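Local structure of carboxynorspermidine decarboxylase (Campylobacter jejuni subsp. jejuni 81116, 3N29) at residues Pro119-Glu123 and Asp124-Glu128; Cys205-Ser208 and Ala209-Glu213; Ser316-Leu319 and Asn320-Ile323. The protein probably decarboxylates carboxynorspermidine to norspermidine with pyridoxal-5'-phosphate as cofactor, on a beta/alpha-barrel fold. All coordinates share one frame; numbering follows the deposited sequence.

In the fold
Following the chain from the N terminus, contact 1 (119-128) comes first, where the loop after barrel strand 113-118 turns into helix 123-132. Contact 2 (205-213) repeats that kind of junction later in the barrel, between strand 198-200 and helix 209-223, beside bound norspermidine. Contact 3 (316-323) belongs to the beta domain and reverses the chain on entry to strand 321-325. Each closes a short local turn; the three run in series, none nesting in or crossing another. Contacts 1 and 3 lie on opposite sides of the chain's centre, their centres 44 Å apart, while the nearest atoms of contacts 2 and 3 are about 12 Å apart.

Contact 1: residues Pro119-Glu123 and Asp124-Glu128; sequences PAFKE and DEIGE
With CG set between its backbone N and carbonyl carbon (chi1 46°) and the chain extended beyond, Glu125 folds its carboxylate back to the loop residue Lys122, where OE2 accepts from Lys122 N. That bond measures 3.0 Å from Lys122 N to Glu125 OE2, with an N-H...O angle of 153°; the donor meets the oxygen on its anti side, 33° out of the carboxylate plane. The return bond runs from Glu125 N to Lys122 O over 3.1 Å, the donor standing above the carbonyl plane. The carboxylate bond, made from three residues on, is one half of a capping box only, and the return bond is backbone to backbone, at the start of helix 123-132 that follows barrel strand 113-118. Lys122 O also receives a weak bond from Ile126 N. Water 1 bridges Glu123 O and Gly127 N, accepting from the latter at 2.7 Å. Among the apolar side chains, Ile126 CD1 approaches Phe121 CG obliquely at 4.3 Å, and Phe147 of helix 141-147 touches both. Lys122 and Asp124 lie side by side, with Lys122 CB 3.6 Å from Asp124 OD1. Their charged ends reach into the second subunit: Lys122 NZ forms a salt bridge with Asp299 and a hydrogen bond to Thr44 O of that subunit, while its Arg390 forms salt bridges with Asp124 OD2 and Glu125 OE1.

Contact 2: residues Cys205-Ser208 and Ala209-Glu213; sequences CEES and ADALE. With NSD (N-(3-aminopropyl)propane-1,3-diamine), chain D.
The N-cap of helix 209-223 is Ser208, whose hydroxyl oxygen takes the N-H of Ala211 in the first turn. Ser208 OG lies 2.9 Å from Ala211 N, with an N-H...O angle of 150°. A chi1 of 63° places this oxygen between the backbone N and carbonyl carbon of its own residue, turned toward the start of the helix. Ser208 O starts the regular helical pattern by accepting from Leu212 N at 3.2 Å; this bond is nearly straight, 164° at the hydrogen, with the donor slightly tilted from the carbonyl plane. Ala211 N makes a second, weak bond to Ser208 O, so its hydrogen is shared between the cap and the backbone.

Glu207 steadies the capping residue from the preceding position. Its chain bends at chi2, bringing OE1 back to accept from Ser208 N through the anti lone pair at 3.0 Å, and the Ser208 hydroxyl donates weakly to the same oxygen. Ala211 CB lies alongside the folded chain, 3.5 Å from Glu207 OE1. In the beta/alpha barrel, this junction carries the chain from strand 198-200 into its following helix, and the other end of the loop reaches the norspermidine pocket. There Cys205 SG lies against the ligand, although its 3.1 Å approach to ligand C2 is implausibly short and should be treated as doubtful; the ligand is also hydrogen-bonded to Glu272 OE1 and Asp308 OD2. The Glu207 backbone is bonded to Gly238, a residue of the cofactor pocket, and to His240. On the helix, Asp210 OD1 and Glu213 OE1 both form salt bridges with Lys250 NZ, joining this first turn to helix 248-262.

Contact 3: residues Ser316-Leu319 and Asn320-Ile323; sequences SEVL and NARI
Val318 and Ala321, whose side chains touch across the chain reversal, form the compact part of a type II beta turn. Val318 CG1 comes within 3.8 Å of Ala321 CB, and Ala321 N donates to Val318 O at 3.1 Å; the hydrogen-bond angle is 152°, with the donor above the carbonyl plane. At the corner, Asn320 has a positive phi of 65°, as the third residue of a type II turn requires. Leu319 and Asn320 point the same way from this exposed corner, lying side by side with Leu319 CG 3.7 Å from Asn320 ND2.

Beyond the turn, water takes over from direct backbone bonding. Water 3 links Ile323 N to Glu317 OE1, accepting from the nitrogen at 2.8 Å and donating to the carboxylate at 2.6 Å. Water 2 accepts from Val318 N at 2.8 Å and sits near both Glu317 OE1 and Ala321 O. The bend of Glu317 at chi2 (-76°) folds its carboxylate over to the two waters, where it crosses the Ile323 side chain at about a right angle; Ile323 CD1 lies 3.6 Å from Glu317 CD.

The turn delivers the chain into strand 321-325, whose Arg322 is backbone-bonded to Ala359 of the antiparallel strand 354-360. Val318 packs on Tyr358 and Phe360 of that strand and on Ile370 and Phe372 of strand 369-372, while Leu319 bonds through its backbone to Val371, placing the reversal between two strands of the beta domain.

Contact 1: residues Pro119-Glu123 and Asp124-Glu128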
loop_
_atom_site.group_PDB
_atom_site.type_symbol
_atom_site.label_atom_id
_atom_site.label_comp_id
_atom_site.label_asym_id
_atom_site.label_seq_id
_atom_site.Cartn_x
_atom_site.Cartn_y
_atom_site.Cartn_z
ATOM N N PRO A 119 13.751 7.043 13.114
ATOM C CA PRO A 119 13.450 6.637 14.516
ATOM C C PRO A 119 14.240 5.460 15.019
ATOM O O PRO A 119 14.239 5.223 16.198
ATOM C CB PRO A 119 11.951 6.258 14.467
ATOM C CG PRO A 119 11.484 6.661 13.109
ATOM C CD PRO A 119 12.609 6.873 12.200
ATOM N N ALA A 120 14.866 4.730 14.111
ATOM C CA ALA A 120 15.406 3.388 14.329
ATOM C C ALA A 120 16.634 3.081 13.521
ATOM O O ALA A 120 16.512 2.201 12.709
ATOM C CB ALA A 120 14.323 2.307 13.930
ATOM N N PHE A 121 17.788 3.768 13.660
ATOM C CA PHE A 121 19.007 3.385 12.890
ATOM C C PHE A 121 19.515 2.013 13.309
ATOM O O PHE A 121 19.476 1.671 14.484
ATOM C CB PHE A 121 20.181 4.373 13.033
ATOM C CG PHE A 121 19.959 5.722 12.380
ATOM C CD1 PHE A 121 19.950 5.863 11.001
ATOM C CD2 PHE A 121 19.774 6.836 13.154
ATOM C CE1 PHE A 121 19.687 7.096 10.393
ATOM C CE2 PHE A 121 19.527 8.053 12.583
ATOM C CZ PHE A 121 19.493 8.198 11.167
ATOM N N LYS A 122 20.053 1.251 12.363
ATOM C CA LYS A 122 20.565 -0.088 12.671
ATOM C C LYS A 122 22.094 -0.161 12.465
ATOM O O LYS A 122 22.671 0.518 11.607
ATOM C CB LYS A 122 19.849 -1.136 11.821
ATOM C CG LYS A 122 18.384 -1.367 12.248
ATOM C CD LYS A 122 17.614 -2.269 11.242
ATOM C CE LYS A 122 18.076 -3.679 11.227
ATOM N NZ LYS A 122 17.149 -4.403 10.235
ATOM N N GLU A 123 22.750 -1.042 13.201
ATOM C CA GLU A 123 24.193 -1.200 13.055
ATOM C C GLU A 123 24.692 -1.548 11.671
ATOM O O GLU A 123 25.803 -1.128 11.314
ATOM C CB GLU A 123 24.720 -2.255 14.034
ATOM C CG GLU A 123 24.584 -1.798 15.423
ATOM C CD GLU A 123 25.208 -2.739 16.406
ATOM O OE1 GLU A 123 26.326 -3.256 16.096
ATOM O OE2 GLU A 123 24.577 -2.936 17.479
ATOM N N ASP A 124 23.925 -2.339 10.909
ATOM C CA ASP A 124 24.395 -2.853 9.611
ATOM C C ASP A 124 24.353 -1.745 8.556
ATOM O O ASP A 124 24.918 -1.865 7.450
ATOM C CB ASP A 124 23.678 -4.160 9.188
ATOM C CG ASP A 124 22.131 -4.030 9.083
ATOM O OD1 ASP A 124 21.580 -2.929 9.253
ATOM O OD2 ASP A 124 21.444 -5.055 8.768
ATOM N N GLU A 125 23.766 -0.618 8.893
ATOM C CA GLU A 125 23.537 0.397 7.865
ATOM C C GLU A 125 24.199 1.722 8.197
ATOM O O GLU A 125 24.344 2.559 7.287
ATOM C CB GLU A 125 22.007 0.614 7.583
ATOM C CG GLU A 125 21.183 0.737 8.834
ATOM C CD GLU A 125 19.764 1.206 8.618
ATOM O OE1 GLU A 125 19.161 0.841 7.519
ATOM O OE2 GLU A 125 19.352 1.966 9.583
ATOM N N ILE A 126 24.545 1.913 9.482
ATOM C CA ILE A 126 25.061 3.189 9.979
ATOM C C ILE A 126 26.327 3.612 9.246
ATOM O O ILE A 126 26.531 4.788 8.989
ATOM C CB ILE A 126 25.299 3.204 11.524
ATOM C CG1 ILE A 126 25.523 4.657 11.967
ATOM C CG2 ILE A 126 26.464 2.285 11.970
ATOM C CD1 ILE A 126 24.246 5.523 11.703
ATOM N N GLY A 127 27.153 2.640 8.880
ATOM C CA GLY A 127 28.398 2.908 8.142
ATOM C C GLY A 127 28.156 3.594 6.819
ATOM O O GLY A 127 28.774 4.623 6.509
ATOM N N GLU A 128 27.260 3.017 6.025
ATOM C CA GLU A 128 27.028 3.568 4.718
ATOM C C GLU A 128 26.234 4.917 4.857
ATOM O O GLU A 128 26.521 5.877 4.131
ATOM C CB GLU A 128 26.325 2.536 3.814
ATOM C CG GLU A 128 26.270 3.010 2.385
ATOM C CD GLU A 128 25.698 1.999 1.424
ATOM O OE1 GLU A 128 25.590 2.352 0.233
ATOM O OE2 GLU A 128 25.372 0.863 1.845
HETATM O O HOH W 1 27.349 -0.073 9.267
#

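Contact 2: residues Cys205-Ser208 and Ala209-Glu213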
loop_
_atom_site.group_PDB
_atom_site.type_symbol
_atom_site.label_atom_id
_atom_site.label_comp_id
_atom_site.label_asym_id
_atom_site.label_seq_id
_atom_site.Cartn_x
_atom_site.Cartn_y
_atom_site.Cartn_z
ATOM N N CYS A 205 1.395 19.002 9.207
ATOM C CA CYS A 205 0.925 18.316 8.031
ATOM C C CYS A 205 -0.073 19.181 7.252
ATOM O O CYS A 205 -1.139 19.558 7.768
ATOM C CB CYS A 205 0.380 16.924 8.396
ATOM S SG CYS A 205 -0.133 16.151 6.799
ATOM N N GLU A 206 0.307 19.568 6.029
ATOM C CA GLU A 206 -0.503 20.440 5.141
ATOM C C GLU A 206 -0.943 21.710 5.867
ATOM O O GLU A 206 -2.105 22.098 5.814
ATOM C CB GLU A 206 -1.732 19.725 4.548
ATOM C CG GLU A 206 -1.355 18.483 3.707
ATOM C CD GLU A 206 -2.540 17.889 3.025
ATOM O OE1 GLU A 206 -2.492 17.766 1.781
ATOM O OE2 GLU A 206 -3.558 17.616 3.734
ATOM N N GLU A 207 0.010 22.354 6.543
ATOM C CA GLU A 207 -0.332 23.469 7.387
ATOM C C GLU A 207 0.259 24.807 6.915
ATOM O O GLU A 207 1.126 24.864 6.019
ATOM C CB GLU A 207 0.070 23.146 8.849
ATOM C CG GLU A 207 -1.113 22.537 9.716
ATOM C CD GLU A 207 -2.373 23.504 9.842
ATOM O OE1 GLU A 207 -2.332 24.717 9.412
ATOM O OE2 GLU A 207 -3.446 23.039 10.361
ATOM N N SER A 208 -0.214 25.850 7.610
ATOM C CA SER A 208 0.040 27.258 7.341
ATOM C C SER A 208 1.250 27.833 8.070
ATOM O O SER A 208 1.800 27.229 8.972
ATOM C CB SER A 208 -1.152 28.061 7.892
ATOM O OG SER A 208 -1.195 27.856 9.324
ATOM N N ALA A 209 1.604 29.061 7.688
ATOM C CA ALA A 209 2.712 29.769 8.312
ATOM C C ALA A 209 2.327 30.115 9.770
ATOM O O ALA A 209 3.172 30.050 10.672
ATOM C CB ALA A 209 3.060 31.058 7.493
ATOM N N ASP A 210 1.048 30.459 9.987
ATOM C CA ASP A 210 0.496 30.637 11.368
ATOM C C ASP A 210 0.664 29.407 12.236
ATOM O O ASP A 210 0.936 29.539 13.434
ATOM C CB ASP A 210 -1.005 31.080 11.366
ATOM C CG ASP A 210 -1.241 32.460 10.757
ATOM O OD1 ASP A 210 -0.272 33.237 10.515
ATOM O OD2 ASP A 210 -2.429 32.796 10.495
ATOM N N ALA A 211 0.495 28.181 11.689
ATOM C CA ALA A 211 0.703 26.982 12.480
ATOM C C ALA A 211 2.192 26.771 12.824
ATOM O O ALA A 211 2.522 26.394 13.913
ATOM C CB ALA A 211 0.124 25.678 11.742
ATOM N N LEU A 212 3.099 27.021 11.887
ATOM C CA LEU A 212 4.558 26.988 12.232
ATOM C C LEU A 212 4.896 28.028 13.347
ATOM O O LEU A 212 5.632 27.715 14.268
ATOM C CB LEU A 212 5.440 27.199 11.001
ATOM C CG LEU A 212 6.926 27.464 11.258
ATOM C CD1 LEU A 212 7.494 26.224 11.986
ATOM C CD2 LEU A 212 7.656 27.786 10.036
ATOM N N GLU A 213 4.380 29.255 13.210
ATOM C CA GLU A 213 4.487 30.260 14.301
ATOM C C GLU A 213 4.067 29.684 15.699
ATOM O O GLU A 213 4.864 29.730 16.639
ATOM C CB GLU A 213 3.732 31.538 13.948
ATOM C CG GLU A 213 3.693 32.529 15.063
ATOM C CD GLU A 213 3.242 33.881 14.661
ATOM O OE1 GLU A 213 2.068 34.038 14.240
ATOM O OE2 GLU A 213 4.089 34.811 14.798
HETATM C C1 NSD D . 2.247 14.505 4.303
HETATM N N1 NSD D . 1.764 15.811 3.957
HETATM C C2 NSD D . 1.814 14.062 5.659
HETATM N N2 NSD D . 2.530 11.794 5.890
HETATM C C3 NSD D . 2.684 13.004 6.238
HETATM N N3 NSD D . 0.792 9.324 2.714
HETATM C C4 NSD D . 1.666 11.346 5.078
HETATM C C5 NSD D . 1.722 9.865 4.830
HETATM C C6 NSD D . 0.492 9.376 4.108
#

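Contact 3: residues Ser316-Leu319 and Asn320-Ile323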
loop_
_atom_site.group_PDB
_atom_site.type_symbol
_atom_site.label_atom_id
_atom_site.label_comp_id
_atom_site.label_asym_id
_atom_site.label_seq_id
_atom_site.Cartn_x
_atom_site.Cartn_y
_atom_site.Cartn_z
ATOM N N SER A 316 -10.335 11.847 -4.736
ATOM C CA SER A 316 -9.643 12.628 -5.747
ATOM C C SER A 316 -10.575 13.434 -6.605
ATOM O O SER A 316 -11.653 12.966 -6.984
ATOM C CB SER A 316 -8.804 11.709 -6.622
ATOM O OG SER A 316 -8.025 12.444 -7.574
ATOM N N GLU A 317 -10.111 14.626 -6.976
ATOM C CA GLU A 317 -10.778 15.387 -7.991
ATOM C C GLU A 317 -10.420 14.755 -9.334
ATOM O O GLU A 317 -9.364 14.046 -9.475
ATOM C CB GLU A 317 -10.364 16.869 -7.948
ATOM C CG GLU A 317 -10.719 17.606 -6.642
ATOM C CD GLU A 317 -12.197 17.995 -6.477
ATOM O OE1 GLU A 317 -13.021 17.813 -7.461
ATOM O OE2 GLU A 317 -12.534 18.492 -5.347
ATOM N N VAL A 318 -11.317 14.933 -10.291
ATOM C CA VAL A 318 -11.149 14.455 -11.652
ATOM C C VAL A 318 -11.337 15.597 -12.615
ATOM O O VAL A 318 -12.280 16.436 -12.429
ATOM C CB VAL A 318 -12.151 13.323 -11.958
ATOM C CG1 VAL A 318 -12.256 13.015 -13.466
ATOM C CG2 VAL A 318 -11.768 12.071 -11.132
ATOM N N LEU A 319 -10.429 15.692 -13.579
ATOM C CA LEU A 319 -10.476 16.795 -14.556
ATOM C C LEU A 319 -11.825 16.784 -15.301
ATOM O O LEU A 319 -12.270 15.724 -15.725
ATOM C CB LEU A 319 -9.364 16.648 -15.546
ATOM C CG LEU A 319 -9.239 17.661 -16.672
ATOM C CD1 LEU A 319 -8.790 19.085 -16.195
ATOM C CD2 LEU A 319 -8.258 17.090 -17.738
ATOM N N ASN A 320 -12.456 17.971 -15.395
ATOM C CA ASN A 320 -13.746 18.186 -16.044
ATOM C C ASN A 320 -14.895 17.479 -15.376
ATOM O O ASN A 320 -15.911 17.294 -15.986
ATOM C CB ASN A 320 -13.738 17.773 -17.529
ATOM C CG ASN A 320 -12.705 18.518 -18.333
ATOM O OD1 ASN A 320 -12.519 19.712 -18.155
ATOM N ND2 ASN A 320 -11.964 17.792 -19.186
ATOM N N ALA A 321 -14.734 17.046 -14.135
ATOM C CA ALA A 321 -15.842 16.420 -13.423
ATOM C C ALA A 321 -16.023 17.062 -12.066
ATOM O O ALA A 321 -15.087 17.727 -11.529
ATOM C CB ALA A 321 -15.603 14.876 -13.294
ATOM N N ARG A 322 -17.186 16.826 -11.459
ATOM C CA ARG A 322 -17.415 17.261 -10.087
ATOM C C ARG A 322 -17.704 16.054 -9.225
ATOM O O ARG A 322 -18.428 15.176 -9.635
ATOM C CB ARG A 322 -18.576 18.258 -9.960
ATOM C CG ARG A 322 -18.491 19.483 -10.923
ATOM C CD ARG A 322 -19.607 20.554 -10.797
ATOM N NE ARG A 322 -20.926 19.882 -10.842
ATOM C CZ ARG A 322 -21.583 19.420 -9.764
ATOM N NH1 ARG A 322 -21.117 19.609 -8.527
ATOM N NH2 ARG A 322 -22.711 18.793 -9.926
ATOM N N ILE A 323 -17.202 16.059 -8.007
ATOM C CA ILE A 323 -17.524 14.973 -7.025
ATOM C C ILE A 323 -18.984 15.129 -6.573
ATOM O O ILE A 323 -19.401 16.205 -6.055
ATOM C CB ILE A 323 -16.579 14.993 -5.818
ATOM C CG1 ILE A 323 -15.113 14.754 -6.222
ATOM C CG2 ILE A 323 -17.101 14.032 -4.682
ATOM C CD1 ILE A 323 -14.133 15.219 -5.148
HETATM O O HOH W 2 -13.704 16.324 -9.599
HETATM O O HOH W 3 -15.604 18.284 -7.359
#